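Local coordinates for hemoglobin-like protein (Methylacidiphilum infernorum, PDB 4NK2) that binds heme and, as a group II truncated hemoglobin, probably binds and may carry oxygen, at residues F150-S153 against V154-E157; R180-Y184 against S185-D189. All coordinates share one frame; numbering follows the deposited sequence.

Contact 1. Residues F150-S153 against V154-E157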
ATOM      1  N   PHE A 150       9.036  29.311  12.662  1.00 32.61           N
ATOM      2  CA  PHE A 150      10.169  28.787  11.916  1.00 29.46           C
ATOM      3  C   PHE A 150      10.675  29.881  10.975  1.00 33.25           C
ATOM      4  O   PHE A 150       9.884  30.547  10.307  1.00 32.40           O
ATOM      5  CB  PHE A 150       9.737  27.561  11.118  1.00 30.05           C
ATOM      6  CG  PHE A 150      10.866  26.656  10.750  1.00 33.12           C
ATOM      7  CD1 PHE A 150      11.403  25.784  11.697  1.00 34.47           C
ATOM      8  CD2 PHE A 150      11.382  26.655   9.455  1.00 32.81           C
ATOM      9  CE1 PHE A 150      12.441  24.932  11.363  1.00 33.74           C
ATOM     10  CE2 PHE A 150      12.419  25.802   9.105  1.00 35.01           C
ATOM     11  CZ  PHE A 150      12.953  24.935  10.059  1.00 31.74           C
ATOM     12  N   PRO A 151      12.000  30.068  10.920  1.00 35.56           N
ATOM     13  CA  PRO A 151      12.583  31.199  10.180  1.00 32.06           C
ATOM     14  C   PRO A 151      12.145  31.205   8.713  1.00 34.31           C
ATOM     15  O   PRO A 151      12.216  30.178   8.024  1.00 32.13           O
ATOM     16  CB  PRO A 151      14.091  30.952  10.292  1.00 32.95           C
ATOM     17  CG  PRO A 151      14.250  30.072  11.523  1.00 35.72           C
ATOM     18  CD  PRO A 151      13.023  29.208  11.545  1.00 33.44           C
ATOM     19  N   LEU A 152      11.700  32.359   8.226  1.00 29.31           N
ATOM     20  CA  LEU A 152      11.108  32.411   6.894  1.00 29.62           C
ATOM     21  C   LEU A 152      12.108  32.042   5.796  1.00 30.80           C
ATOM     22  O   LEU A 152      11.714  31.591   4.720  1.00 33.24           O
ATOM     23  CB  LEU A 152      10.495  33.796   6.635  1.00 36.02           C
ATOM     24  CG  LEU A 152       9.275  34.153   7.496  1.00 38.47           C
ATOM     25  CD1 LEU A 152       8.876  35.621   7.308  1.00 38.56           C
ATOM     26  CD2 LEU A 152       8.082  33.235   7.188  1.00 36.73           C
ATOM     27  N   SER A 153      13.397  32.222   6.068  1.00 28.88           N
ATOM     28  CA  SER A 153      14.432  31.985   5.058  1.00 33.44           C
ATOM     29  C   SER A 153      14.554  30.511   4.668  1.00 33.61           C
ATOM     30  O   SER A 153      14.987  30.188   3.556  1.00 30.77           O
ATOM     31  CB  SER A 153      15.787  32.462   5.566  1.00 34.07           C
ATOM     32  OG  SER A 153      16.159  31.746   6.734  1.00 31.89           O
ATOM     33  N   VAL A 154      14.183  29.617   5.574  1.00 32.41           N
ATOM     34  CA  VAL A 154      14.388  28.176   5.331  1.00 35.48           C
ATOM     35  C   VAL A 154      13.105  27.364   5.416  1.00 34.14           C
ATOM     36  O   VAL A 154      13.122  26.132   5.297  1.00 34.26           O
ATOM     37  CB  VAL A 154      15.402  27.602   6.312  1.00 30.44           C
ATOM     38  CG1 VAL A 154      16.783  28.136   5.985  1.00 35.88           C
ATOM     39  CG2 VAL A 154      15.009  27.997   7.729  1.00 31.11           C
ATOM     40  N   LEU A 155      11.994  28.045   5.610  1.00 34.77           N
ATOM     41  CA  LEU A 155      10.701  27.410   5.674  1.00 35.98           C
ATOM     42  C   LEU A 155      10.388  26.571   4.440  1.00 33.46           C
ATOM     43  O   LEU A 155       9.935  25.452   4.553  1.00 33.68           O
ATOM     44  CB  LEU A 155       9.639  28.479   5.862  1.00 37.00           C
ATOM     45  CG  LEU A 155       8.245  28.059   6.275  1.00 46.01           C
ATOM     46  CD1 LEU A 155       8.263  27.016   7.345  1.00 37.20           C
ATOM     47  CD2 LEU A 155       7.511  29.278   6.712  1.00 45.31           C
ATOM     48  N   GLU A 156      10.623  27.117   3.261  1.00 32.27           N
ATOM     49  CA  GLU A 156      10.267  26.387   2.042  1.00 33.05           C
ATOM     50  C   GLU A 156      11.120  25.133   1.898  1.00 34.05           C
ATOM     51  O   GLU A 156      10.613  24.078   1.551  1.00 32.15           O
ATOM     52  CB  GLU A 156      10.384  27.261   0.786  1.00 36.67           C
ATOM     53  CG  GLU A 156      10.042  26.505  -0.506  1.00 35.95           C
ATOM     54  CD  GLU A 156       9.918  27.417  -1.725  1.00 47.47           C
ATOM     55  OE1 GLU A 156      10.493  28.529  -1.710  1.00 39.75           O
ATOM     56  OE2 GLU A 156       9.234  27.026  -2.702  1.00 47.08           O
ATOM     57  N   GLU A 157      12.415  25.260   2.171  1.00 32.13           N
ATOM     58  CA  GLU A 157      13.335  24.132   2.145  1.00 35.37           C
ATOM     59  C   GLU A 157      12.841  22.978   3.040  1.00 35.71           C
ATOM     60  O   GLU A 157      12.817  21.805   2.625  1.00 32.15           O
ATOM     61  CB  GLU A 157      14.710  24.616   2.613  1.00 36.08           C
ATOM     62  CG  GLU A 157      15.857  23.692   2.278  1.00 44.83           C
ATOM     63  CD  GLU A 157      17.210  24.348   2.488  1.00 47.76           C
ATOM     64  OE1 GLU A 157      18.205  23.609   2.644  1.00 51.38           O
ATOM     65  OE2 GLU A 157      17.284  25.596   2.484  1.00 49.81           O
TER
HETATM   66  O   HOH W   1      11.697  29.747   2.629  1.00 37.64           O
HETATM   67  O   HOH W   2      13.752  27.828   1.938  1.00 35.68           O
HETATM   68  O   HOH W   3      16.841  28.267   1.305  1.00 59.33           O
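Phe150 fits against Val154 and Leu155 where a loop turns into helix 155-165. The main bump is Val154 CG2. This methyl fits the notch where the rings of Phe150 and Pro151 meet. Val154 CG2 lies 3.7 Å from Phe150 CE2. It also touches Pro151 CB. The side chains of Phe150 and Val154 cross at about a right angle. Leu155 CD1 fills the next place along the ring, 3.8 Å from Phe150 CD2. Both methyls approach the ring obliquely. Pro151 CD lies over one face, offset toward the rim, and Val154 O lies at the edge in the ring plane. The ring reaches these groups because Phe150 CG is anti to the backbone N (chi1 -158°), which turns the ring toward Val154 and Leu155. The other branch of Leu155 leads to Leu152. Leu152 CD2 and Leu155 CD2 meet at 4.0 Å, the two side chains side by side and pointing the same way.

The backbone makes the turn. Val154 N donates to Pro151 O at 3.2 Å, from above the carbonyl plane. Leu155 N reaches the same oxygen in a weak bond. Val154 is the N-cap residue of helix 155-165. One water joins Leu152 O to Glu156 N, and a second joins Ser153 O to Glu157 N. A third water donates to Glu157 OE2 and weakly to Ser153 O.

Around the contact, Phe150 also packs on Leu63 and Leu66 of helix 53-75 and on Phe158. The chemistry is divided. The buried side chains of Phe150, Val154 and Leu155 make an apolar cluster, while waters link the loop carbonyls to the helix. The N-H groups of Glu156 and Glu157, in the first helical turn, are satisfied in this way.

Contact 2. Residues R180-Y184 against S185-D189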
ATOM      1  N   ARG A 180      -1.643  13.375  -2.919  1.00 31.88           N
ATOM      2  CA  ARG A 180      -1.759  14.796  -3.243  1.00 38.06           C
ATOM      3  C   ARG A 180      -0.427  15.521  -3.088  1.00 35.64           C
ATOM      4  O   ARG A 180       0.271  15.332  -2.093  1.00 34.68           O
ATOM      5  CB  ARG A 180      -2.789  15.412  -2.299  1.00 35.41           C
ATOM      6  CG  ARG A 180      -2.956  16.915  -2.357  1.00 49.53           C
ATOM      7  CD  ARG A 180      -3.668  17.337  -1.089  1.00 50.16           C
ATOM      8  NE  ARG A 180      -4.074  18.735  -1.093  1.00 59.57           N
ATOM      9  CZ  ARG A 180      -4.726  19.309  -0.088  1.00 61.55           C
ATOM     10  NH1 ARG A 180      -5.035  18.598   0.989  1.00 60.48           N
ATOM     11  NH2 ARG A 180      -5.070  20.591  -0.158  1.00 64.50           N
ATOM     12  N   ARG A 181      -0.070  16.353  -4.065  1.00 38.81           N
ATOM     13  CA  ARG A 181       1.104  17.209  -3.909  1.00 34.09           C
ATOM     14  C   ARG A 181       0.677  18.532  -3.275  1.00 38.52           C
ATOM     15  O   ARG A 181      -0.370  19.091  -3.624  1.00 37.73           O
ATOM     16  CB  ARG A 181       1.783  17.463  -5.258  1.00 37.08           C
ATOM     17  CG  ARG A 181       2.309  16.205  -5.951  1.00 37.57           C
ATOM     18  CD  ARG A 181       3.042  15.291  -4.972  1.00 33.63           C
ATOM     19  NE  ARG A 181       4.223  15.921  -4.360  1.00 35.02           N
ATOM     20  CZ  ARG A 181       5.373  16.117  -5.002  1.00 34.40           C
ATOM     21  NH1 ARG A 181       5.479  15.768  -6.278  1.00 39.50           N
ATOM     22  NH2 ARG A 181       6.408  16.674  -4.380  1.00 35.86           N
ATOM     23  N   VAL A 182       1.472  19.027  -2.328  1.00 43.02           N
ATOM     24  CA  VAL A 182       1.213  20.326  -1.719  1.00 37.56           C
ATOM     25  C   VAL A 182       2.443  21.213  -1.903  1.00 35.10           C
ATOM     26  O   VAL A 182       3.312  21.257  -1.041  1.00 37.22           O
ATOM     27  CB  VAL A 182       0.877  20.193  -0.219  1.00 37.94           C
ATOM     28  CG1 VAL A 182       0.474  21.550   0.368  1.00 41.34           C
ATOM     29  CG2 VAL A 182      -0.245  19.182  -0.011  1.00 39.56           C
ATOM     30  N   PRO A 183       2.535  21.905  -3.047  1.00 36.31           N
ATOM     31  CA  PRO A 183       3.709  22.759  -3.262  1.00 41.32           C
ATOM     32  C   PRO A 183       3.665  23.962  -2.329  1.00 37.65           C
ATOM     33  O   PRO A 183       2.575  24.388  -1.913  1.00 34.26           O
ATOM     34  CB  PRO A 183       3.556  23.212  -4.718  1.00 40.88           C
ATOM     35  CG  PRO A 183       2.073  23.126  -4.982  1.00 40.50           C
ATOM     36  CD  PRO A 183       1.599  21.939  -4.187  1.00 37.77           C
ATOM     37  N   TYR A 184       4.833  24.496  -2.000  1.00 34.37           N
ATOM     38  CA  TYR A 184       4.917  25.593  -1.044  1.00 38.57           C
ATOM     39  C   TYR A 184       4.035  26.761  -1.472  1.00 36.62           C
ATOM     40  O   TYR A 184       3.491  27.478  -0.635  1.00 36.30           O
ATOM     41  CB  TYR A 184       6.369  26.036  -0.911  1.00 37.35           C
ATOM     42  CG  TYR A 184       6.598  27.064   0.166  1.00 38.60           C
ATOM     43  CD1 TYR A 184       6.495  26.723   1.507  1.00 33.53           C
ATOM     44  CD2 TYR A 184       6.929  28.377  -0.163  1.00 39.82           C
ATOM     45  CE1 TYR A 184       6.714  27.657   2.500  1.00 32.95           C
ATOM     46  CE2 TYR A 184       7.149  29.317   0.814  1.00 35.94           C
ATOM     47  CZ  TYR A 184       7.045  28.958   2.138  1.00 37.23           C
ATOM     48  OH  TYR A 184       7.264  29.909   3.106  1.00 34.82           O
ATOM     49  N   SER A 185       3.880  26.935  -2.779  1.00 40.46           N
ATOM     50  CA  SER A 185       3.114  28.063  -3.310  1.00 41.94           C
ATOM     51  C   SER A 185       1.651  28.027  -2.870  1.00 43.26           C
ATOM     52  O   SER A 185       1.032  29.077  -2.677  1.00 40.76           O
ATOM     53  CB  SER A 185       3.209  28.087  -4.834  1.00 49.94           C
ATOM     54  OG  SER A 185       2.669  26.898  -5.385  1.00 47.59           O
ATOM     55  N   GLU A 186       1.113  26.835  -2.689  1.00 35.31           N
ATOM     56  CA  GLU A 186      -0.265  26.681  -2.245  1.00 37.82           C
ATOM     57  C   GLU A 186      -0.481  27.152  -0.822  1.00 34.77           C
ATOM     58  O   GLU A 186      -1.574  27.519  -0.458  1.00 36.92           O
ATOM     59  CB  GLU A 186      -0.694  25.222  -2.361  1.00 43.18           C
ATOM     60  CG  GLU A 186      -2.109  24.946  -1.935  1.00 46.16           C
ATOM     61  CD  GLU A 186      -2.480  23.495  -2.099  1.00 50.22           C
ATOM     62  OE1 GLU A 186      -1.800  22.795  -2.846  1.00 42.24           O
ATOM     63  OE2 GLU A 186      -3.450  23.059  -1.475  1.00 58.95           O
ATOM     64  N   ILE A 187       0.568  27.133  -0.019  1.00 34.23           N
ATOM     65  CA  ILE A 187       0.444  27.456   1.405  1.00 38.26           C
ATOM     66  C   ILE A 187       1.292  28.642   1.864  1.00 37.42           C
ATOM     67  O   ILE A 187       1.275  28.985   3.046  1.00 32.45           O
ATOM     68  CB  ILE A 187       0.813  26.246   2.294  1.00 38.35           C
ATOM     69  CG1 ILE A 187       2.294  25.905   2.140  1.00 38.52           C
ATOM     70  CG2 ILE A 187      -0.053  25.035   1.952  1.00 38.33           C
ATOM     71  CD1 ILE A 187       2.741  24.692   2.971  1.00 33.64           C
ATOM     72  N   GLN A 188       2.031  29.268   0.951  1.00 37.74           N
ATOM     73  CA  GLN A 188       2.989  30.290   1.365  1.00 38.13           C
ATOM     74  C   GLN A 188       2.330  31.490   2.035  1.00 41.49           C
ATOM     75  O   GLN A 188       2.898  32.071   2.971  1.00 39.10           O
ATOM     76  CB  GLN A 188       3.886  30.736   0.200  1.00 42.52           C
ATOM     77  CG  GLN A 188       3.146  31.287  -1.013  1.00 45.59           C
ATOM     78  CD  GLN A 188       4.072  31.468  -2.200  1.00 43.85           C
ATOM     79  OE1 GLN A 188       5.302  31.492  -2.054  1.00 52.48           O
ATOM     80  NE2 GLN A 188       3.490  31.586  -3.384  1.00 50.59           N
ATOM     81  N   ASP A 189       1.137  31.853   1.572  1.00 38.11           N
ATOM     82  CA  ASP A 189       0.434  32.994   2.143  1.00 39.97           C
ATOM     83  C   ASP A 189       0.077  32.733   3.602  1.00 40.87           C
ATOM     84  O   ASP A 189       0.163  33.627   4.441  1.00 36.72           O
ATOM     85  CB  ASP A 189      -0.822  33.310   1.328  1.00 42.44           C
ATOM     86  CG  ASP A 189      -0.498  33.886  -0.040  1.00 49.23           C
ATOM     87  OD1 ASP A 189      -1.451  34.215  -0.779  1.00 59.96           O
ATOM     88  OD2 ASP A 189       0.705  34.022  -0.376  1.00 51.09           O
TER
HETATM   89  O   HOH W   4      -2.467  20.316  -3.075  1.00 47.39           O
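The ring of Tyr184 packs on Gln188, one helical turn further on. Gln188 CA lies over one face of the Tyr184 ring, 4.3 Å above its plane and offset toward the rim. Gln188 CB is closer to a ring atom, 3.6 Å from Tyr184 CE2. The ring and amide planes are 74° apart. Ile187 CG1 approaches the ring obliquely.

The second pair of flat groups is the guanidinium of Arg180 and the carboxylate of Glu186, with planes 39° apart. Arg180 NH2 forms a salt bridge with Glu186 OE2 at 3.2 Å, tilted from the guanidinium plane. The other oxygen, Glu186 OE1, accepts from a water at 2.6 Å. That water also donates to Arg181 O and accepts from Arg180 NE. The extended Glu186 chain, with CG anti to the backbone N (chi1 -180°), carries the carboxylate back to Arg180. The two side chains cross at about a right angle.

Between these pairs, Val182 CG1 touches Ile187 CG2 at 3.9 Å. Glu186 N donates to Pro183 O, and Ile187 N donates to Tyr184 O. These i to i+3 bonds belong to a weakly bonded helical stretch.

Residues 180-189 form a mostly surface contact beside helix 155-165, with Ile187 buried against Trp159. Tyr184 packs on Leu155 and Glu156. Glu163 forms a salt bridge with Arg181, and Glu135 of helix 131-147 one with Arg180 NH1.

Along the chain the two contacts come in series and neither nests in the other. Contact 1 closes the loop that follows helix 131-147 and starts helix 155-165. The chain then runs through that helix and a long loop to contact 2, which closes the loop's end onto helix 184-192. Both are local contacts where a loop runs into a helix. Their centres are about 14 Å apart, yet they touch. Tyr184 CD2 lies 3.5 Å from Glu156 CD, and Tyr184 OH lies 3.7 Å from Leu155 CD2. This packing brings the C-terminal helix 184-192 against the first turn of helix 155-165.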